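Local atomic coordinates of enoyl-CoA hydratase (Mycolicibacterium smegmatis, PDB entry 7MCM), a protein that probably catalyses the reversible addition of water to (2E)-enoyl-CoA thioesters, giving (3S)-3-hydroxyacyl-CoA, in fatty acid metabolism. Residues Val162-Ala165 and Arg166-Met170; Ala179-Ala182 and Leu183-Leu187; Leu223-Ser226 and Arg227-Leu231. All coordinates share one frame; numbering follows the deposited sequence. Where two conformers were deposited one is given.

Interaction 1 (Val162-Ala165 and Arg166-Met170)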
loop_
_atom_site.group_PDB
_atom_site.type_symbol
_atom_site.label_atom_id
_atom_site.label_comp_id
_atom_site.label_asym_id
_atom_site.label_seq_id
_atom_site.Cartn_x
_atom_site.Cartn_y
_atom_site.Cartn_z
ATOM N N VAL B 162 13.651 3.470 16.037
ATOM C CA VAL B 162 14.610 4.544 16.256
ATOM C C VAL B 162 14.626 5.574 15.138
ATOM O O VAL B 162 15.433 6.500 15.185
ATOM C CB VAL B 162 16.032 3.995 16.498
ATOM C CG1 VAL B 162 16.057 3.114 17.745
ATOM C CG2 VAL B 162 16.576 3.232 15.257
ATOM N N GLY B 163 13.750 5.465 14.149
ATOM C CA GLY B 163 13.782 6.376 13.021
ATOM C C GLY B 163 14.760 5.896 11.962
ATOM O O GLY B 163 15.678 5.123 12.222
ATOM N N TRP B 164 14.572 6.388 10.744
ATOM C CA TRP B 164 15.306 5.815 9.620
ATOM C C TRP B 164 16.799 6.150 9.657
ATOM O O TRP B 164 17.621 5.322 9.254
ATOM C CB TRP B 164 14.695 6.273 8.297
ATOM C CG TRP B 164 15.041 5.320 7.181
ATOM C CD1 TRP B 164 14.406 4.143 6.871
ATOM C CD2 TRP B 164 16.112 5.453 6.246
ATOM N NE1 TRP B 164 15.015 3.547 5.794
ATOM C CE2 TRP B 164 16.062 4.332 5.390
ATOM C CE3 TRP B 164 17.107 6.413 6.045
ATOM C CZ2 TRP B 164 16.966 4.148 4.360
ATOM C CZ3 TRP B 164 17.996 6.226 5.022
ATOM C CH2 TRP B 164 17.922 5.102 4.193
ATOM N N ALA B 165 17.179 7.334 10.137
ATOM C CA ALA B 165 18.593 7.704 10.127
ATOM C C ALA B 165 19.387 6.882 11.139
ATOM O O ALA B 165 20.457 6.351 10.814
ATOM C CB ALA B 165 18.760 9.201 10.398
ATOM N N ARG B 166 18.861 6.725 12.356
ATOM C CA ARG B 166 19.562 5.900 13.344
ATOM C C ARG B 166 19.562 4.433 12.937
ATOM O O ARG B 166 20.521 3.712 13.217
ATOM C CB ARG B 166 18.933 6.052 14.734
ATOM C CG ARG B 166 19.137 7.410 15.380
ATOM C CD ARG B 166 20.625 7.744 15.566
ATOM N NE ARG B 166 20.780 8.998 16.295
ATOM C CZ ARG B 166 21.912 9.677 16.418
ATOM N NH1 ARG B 166 23.041 9.248 15.881
ATOM N NH2 ARG B 166 21.907 10.823 17.094
ATOM N N ALA B 167 18.487 3.956 12.305
ATOM C CA ALA B 167 18.493 2.570 11.848
ATOM C C ALA B 167 19.561 2.355 10.779
ATOM O O ALA B 167 20.197 1.298 10.729
ATOM C CB ALA B 167 17.116 2.180 11.314
ATOM N N ALA B 168 19.740 3.341 9.897
ATOM C CA ALA B 168 20.799 3.281 8.902
ATOM C C ALA B 168 22.164 3.255 9.579
ATOM O O ALA B 168 23.020 2.433 9.241
ATOM C CB ALA B 168 20.687 4.474 7.941
ATOM N N GLU B 169 22.373 4.134 10.561
ATOM C CA GLU B 169 23.634 4.132 11.290
ATOM C C GLU B 169 23.903 2.770 11.924
ATOM O O GLU B 169 24.999 2.216 11.783
ATOM C CB GLU B 169 23.637 5.228 12.353
ATOM C CG GLU B 169 24.896 5.212 13.200
ATOM C CD GLU B 169 24.893 6.278 14.262
ATOM O OE1 GLU B 169 24.007 7.151 14.221
ATOM O OE2 GLU B 169 25.778 6.250 15.137
ATOM N N MET B 170 22.908 2.196 12.609
ATOM C CA MET B 170 23.140 0.908 13.263
ATOM C C MET B 170 23.364 -0.203 12.247
ATOM O O MET B 170 24.205 -1.086 12.456
ATOM C CB MET B 170 21.954 0.536 14.164
ATOM C CG MET B 170 21.774 1.426 15.377
ATOM S SD MET B 170 20.336 0.987 16.375
ATOM C CE MET B 170 20.774 -0.656 16.903
HETATM O O HOH W 1 16.584 8.249 13.187
#

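Interaction 2 (Ala179-Ala182 and Leu183-Leu187)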
loop_
_atom_site.group_PDB
_atom_site.type_symbol
_atom_site.label_atom_id
_atom_site.label_comp_id
_atom_site.label_asym_id
_atom_site.label_seq_id
_atom_site.Cartn_x
_atom_site.Cartn_y
_atom_site.Cartn_z
ATOM N N ALA B 179 23.286 1.162 26.560
ATOM C CA ALA B 179 21.939 1.359 27.095
ATOM C C ALA B 179 21.555 2.833 27.102
ATOM O O ALA B 179 20.420 3.193 26.756
ATOM C CB ALA B 179 21.849 0.772 28.504
ATOM N N ALA B 180 22.482 3.699 27.510
ATOM C CA ALA B 180 22.183 5.123 27.581
ATOM C C ALA B 180 21.889 5.690 26.201
ATOM O O ALA B 180 20.961 6.490 26.036
ATOM C CB ALA B 180 23.337 5.871 28.244
ATOM N N THR B 181 22.682 5.306 25.200
ATOM C CA THR B 181 22.410 5.754 23.837
ATOM C C THR B 181 21.083 5.200 23.345
ATOM O O THR B 181 20.290 5.917 22.720
ATOM C CB THR B 181 23.546 5.335 22.905
ATOM O OG1 THR B 181 24.797 5.778 23.453
ATOM C CG2 THR B 181 23.355 5.956 21.533
ATOM N N ALA B 182 20.825 3.920 23.628
ATOM C CA ALA B 182 19.549 3.304 23.275
ATOM C C ALA B 182 18.382 4.075 23.877
ATOM O O ALA B 182 17.369 4.294 23.208
ATOM C CB ALA B 182 19.522 1.848 23.746
ATOM N N LEU B 183 18.504 4.483 25.143
ATOM C CA LEU B 183 17.464 5.291 25.771
ATOM C C LEU B 183 17.298 6.613 25.038
ATOM O O LEU B 183 16.183 7.002 24.683
ATOM C CB LEU B 183 17.803 5.539 27.244
ATOM C CG LEU B 183 16.769 6.313 28.080
ATOM C CD1 LEU B 183 15.504 5.489 28.244
ATOM C CD2 LEU B 183 17.326 6.685 29.443
ATOM N N SER B 184 18.419 7.296 24.775
ATOM C CA SER B 184 18.397 8.584 24.093
ATOM C C SER B 184 17.722 8.496 22.729
ATOM O O SER B 184 17.057 9.442 22.296
ATOM C CB SER B 184 19.828 9.106 23.953
ATOM O OG SER B 184 19.862 10.266 23.154
ATOM N N TRP B 185 17.896 7.381 22.026
ATOM C CA TRP B 185 17.318 7.217 20.700
ATOM C C TRP B 185 15.891 6.687 20.727
ATOM O O TRP B 185 15.234 6.667 19.680
ATOM C CB TRP B 185 18.174 6.271 19.846
ATOM C CG TRP B 185 19.554 6.771 19.541
ATOM C CD1 TRP B 185 20.094 7.985 19.880
ATOM C CD2 TRP B 185 20.576 6.062 18.814
ATOM N NE1 TRP B 185 21.388 8.075 19.404
ATOM C CE2 TRP B 185 21.706 6.906 18.751
ATOM C CE3 TRP B 185 20.641 4.794 18.208
ATOM C CZ2 TRP B 185 22.891 6.521 18.113
ATOM C CZ3 TRP B 185 21.815 4.415 17.573
ATOM C CH2 TRP B 185 22.928 5.271 17.538
ATOM N N GLY B 186 15.372 6.312 21.890
ATOM C CA GLY B 186 14.057 5.706 21.919
ATOM C C GLY B 186 14.050 4.234 21.577
ATOM O O GLY B 186 12.970 3.660 21.385
ATOM N N LEU B 187 15.220 3.609 21.458
ATOM C CA LEU B 187 15.257 2.163 21.265
ATOM C C LEU B 187 14.662 1.439 22.473
ATOM O O LEU B 187 13.988 0.414 22.315
ATOM C CB LEU B 187 16.691 1.715 20.997
ATOM C CG LEU B 187 17.008 0.257 20.648
ATOM C CD1 LEU B 187 16.017 -0.285 19.627
ATOM C CD2 LEU B 187 18.433 0.155 20.105
#

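Interaction 3 (Leu223-Ser226 and Arg227-Leu231)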
loop_
_atom_site.group_PDB
_atom_site.type_symbol
_atom_site.label_atom_id
_atom_site.label_comp_id
_atom_site.label_asym_id
_atom_site.label_seq_id
_atom_site.Cartn_x
_atom_site.Cartn_y
_atom_site.Cartn_z
ATOM N N LEU B 223 -3.572 -1.910 17.123
ATOM C CA LEU B 223 -2.255 -1.292 16.949
ATOM C C LEU B 223 -1.459 -1.966 15.836
ATOM O O LEU B 223 -0.755 -1.288 15.076
ATOM C CB LEU B 223 -1.464 -1.330 18.253
ATOM C CG LEU B 223 -1.911 -0.304 19.295
ATOM C CD1 LEU B 223 -1.417 -0.722 20.662
ATOM C CD2 LEU B 223 -1.388 1.061 18.917
ATOM N N LEU B 224 -1.524 -3.299 15.743
ATOM C CA LEU B 224 -0.849 -3.998 14.649
ATOM C C LEU B 224 -1.382 -3.555 13.296
ATOM O O LEU B 224 -0.609 -3.336 12.357
ATOM C CB LEU B 224 -1.003 -5.511 14.790
ATOM C CG LEU B 224 -0.111 -6.236 15.797
ATOM C CD1 LEU B 224 -0.355 -7.733 15.734
ATOM C CD2 LEU B 224 1.343 -5.936 15.483
ATOM N N GLU B 225 -2.703 -3.416 13.179
ATOM C CA GLU B 225 -3.293 -2.990 11.913
ATOM C C GLU B 225 -2.816 -1.602 11.502
ATOM O O GLU B 225 -2.606 -1.339 10.311
ATOM C CB GLU B 225 -4.820 -3.038 12.028
ATOM C CG GLU B 225 -5.554 -2.466 10.834
ATOM C CD GLU B 225 -5.731 -3.497 9.741
ATOM O OE1 GLU B 225 -5.278 -4.645 9.932
ATOM O OE2 GLU B 225 -6.287 -3.151 8.678
ATOM N N SER B 226 -2.590 -0.713 12.472
ATOM C CA SER B 226 -2.254 0.665 12.146
ATOM C C SER B 226 -0.841 0.819 11.579
ATOM O O SER B 226 -0.570 1.817 10.895
ATOM C CB SER B 226 -2.447 1.521 13.396
ATOM O OG SER B 226 -3.742 1.288 13.964
ATOM N N ARG B 227 0.058 -0.137 11.825
ATOM C CA ARG B 227 1.418 -0.004 11.299
ATOM C C ARG B 227 1.439 0.061 9.783
ATOM O O ARG B 227 2.318 0.707 9.203
ATOM C CB ARG B 227 2.303 -1.159 11.774
ATOM C CG ARG B 227 2.368 -1.266 13.274
ATOM C CD ARG B 227 3.611 -1.984 13.757
ATOM N NE ARG B 227 3.542 -3.436 13.635
ATOM C CZ ARG B 227 4.329 -4.272 14.303
ATOM N NH1 ARG B 227 5.208 -3.833 15.195
ATOM N NH2 ARG B 227 4.240 -5.579 14.063
ATOM N N THR B 228 0.501 -0.580 9.126
ATOM C CA THR B 228 0.551 -0.638 7.667
ATOM C C THR B 228 -0.723 -0.158 6.990
ATOM O O THR B 228 -0.652 0.478 5.936
ATOM C CB THR B 228 0.840 -2.076 7.219
ATOM O OG1 THR B 228 0.126 -2.983 8.070
ATOM C CG2 THR B 228 2.336 -2.373 7.267
ATOM N N ALA B 229 -1.883 -0.452 7.561
ATOM C CA ALA B 229 -3.136 -0.225 6.865
ATOM C C ALA B 229 -3.447 1.265 6.740
ATOM O O ALA B 229 -2.906 2.113 7.455
ATOM C CB ALA B 229 -4.277 -0.938 7.590
ATOM N N SER B 230 -4.334 1.576 5.801
ATOM C CA SER B 230 -4.829 2.932 5.634
ATOM C C SER B 230 -5.628 3.358 6.867
ATOM O O SER B 230 -5.989 2.544 7.724
ATOM C CB SER B 230 -5.735 3.013 4.409
ATOM O OG SER B 230 -6.914 2.247 4.665
ATOM N N LEU B 231 -5.927 4.656 6.947
ATOM C CA LEU B 231 -6.841 5.095 7.993
ATOM C C LEU B 231 -8.191 4.406 7.856
ATOM O O LEU B 231 -8.769 3.951 8.848
ATOM C CB LEU B 231 -6.995 6.614 7.960
ATOM C CG LEU B 231 -8.053 7.197 8.902
ATOM C CD1 LEU B 231 -7.813 6.792 10.361
ATOM C CD2 LEU B 231 -8.050 8.703 8.765
#

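Interaction 1 (Val162-Ala165 and Arg166-Met170)
Val162 meets Arg166 and Ala167 across a helix junction: its CG2 lies 3.7 Å from Arg166 CB and 3.6 Å from Ala167 N. Helix 154-162 ends here: Gly163 breaks it with a positive phi of 85° and serves as N-cap of helix 164-173. With CG1 anti to the carbonyl carbon (chi1 -61°), CG2 of Val162 is left between the backbone N and the carbonyl carbon, facing Arg166 CB and Ala167 N, and the side chains of Val162 and Arg166 cross at about a right angle. This is the tight side; Leu158 and Pro159 of the preceding helix cover Ala167, and Leu187 packs on Val162. The first turn is drawn together by Ala167 N to Gly163 O at 3.0 Å, followed by Ala168 N to Trp164 O and Glu169 N to Ala165 O.

The wet side is marked by a water that bridges the backbone, donating to Val162 O at 2.9 Å and accepting from Arg166 N. Trp164 is loose within the helix turn but covered by a second subunit: in one of its two conformers CZ3 merely brushes Ala168 CB at 4.3 Å, while NE1 bonds to Leu223 O and the ring makes a cation-pi contact with Arg227, both of the second subunit.

Arg166 bends at chi2 (-60°) and brings the edge of its guanidinium to the carboxylate of Glu169. NH1 gives a 2.8 Å bond to Glu169 OE1, reaching its syn lone pair with the oxygen almost in the guanidinium plane. Glu169 OE2 forms a salt bridge to Arg207 of the second subunit. Two arginines probably keep the buried carboxylate ionised, and because one of them belongs to the second subunit the pair ties helix 164-173 to that subunit.

Interaction 2 (Ala179-Ala182 and Leu183-Leu187)
The backbone of 179-185 is a short helix, its turns made by Leu183 N to Ala179 O (2.8 Å), Ser184 N to Ala180 O and Trp185 N to Thr181 O, and it ends in a Schellman motif at Gly186. Gly186 takes a positive phi of 81°, an angle at which a side chain would press on the preceding carbonyl oxygen. The chain then folds back on the last turn: Gly186 N reaches Leu183 O, and Leu187 N makes a weak bond to Ala182 O. That same oxygen also receives a weak bond from Trp185 N, so it accepts two weak, bent bonds.

The reversal brings Leu187 against Ala182, CB to CB 3.9 Å, the apolar contact that commonly accompanies a Schellman ending. Phe139 of strand 138-140 touches both residues, and Leu187 also packs on Met170.

One turn of helix separates Thr181 from Trp185, and these side chains lie alongside each other, pointing the same way. With OG1 beside its own backbone N (chi1 -53°), Thr181 hydrogen-bonds to Asp178 OD1 just before the helix, which leaves CG2 anti to the backbone N and over one face of the indole. Arg166, Glu169 and Met170 of helix 164-173 also pack on Trp185, which carries the helix against its neighbour. The methyl makes a CH-pi contact: Thr181 CG2 stands 3.7 Å from the centroid of the five-membered ring of Trp185, offset toward the rim, with CE2 its closest atom at 3.4 Å.

Interaction 3 (Leu223-Ser226 and Arg227-Leu231)
Leu224 and Arg227 lie side by side, pointing the same way, where helix 213-226 runs out into the loop that leads to helix 231-241 in the C-terminal helical part of this crotonase-family chain. The Leu224 methyl CD2 sits 3.2 Å from Arg227 NH2 and 3.6 Å from its CZ; the arginine chain bends at chi3 (-78°), and the guanidinium presents one face to CD2. Trp156 and Phe157 of helix 154-162 touch Arg227 as well.

Glu225 approaches Ala229 differently. Its chain bends at chi2 (85°) and curls round so that OE2 comes within 3.2 Å of Ala229 CB. The carboxylate is held from outside: OE1 pairs with Arg221, and OE2 bonds to Ser233 of a fourth subunit. A third subunit grips the loop backbone, its Arg160 on Ser226 O and its Trp156 on Ala229 O, while Ser230 OG caps helix 231-241 at Ser233 N.

Beyond Leu224 the backbone is linked by weak bonds, Arg227 N to Leu224 O and Thr228 N to Glu225 O. Firmer is the bond from Ala229 N to Glu225 O, at 3.0 Å.

How the interactions relate
Following the chain, the three interactions come in series; none encloses or crosses another, and each joins adjoining residues. Interaction 1 turns the end of helix 154-162 into helix 164-173, interaction 2 finishes helix 179-185, and interaction 3 leads helix 213-226 round to helix 231-241. The first two touch: Val162 at the end of helix 154-162 meets Leu187 after helix 179-185, and Met170 of helix 164-173 meets Trp185. Interaction 3 stands apart, its nearest atoms about 11 Å from interaction 1 and about 12 Å from interaction 2. In the six-chain assembly, however, interaction 1 meets interaction 3 of a neighbouring subunit.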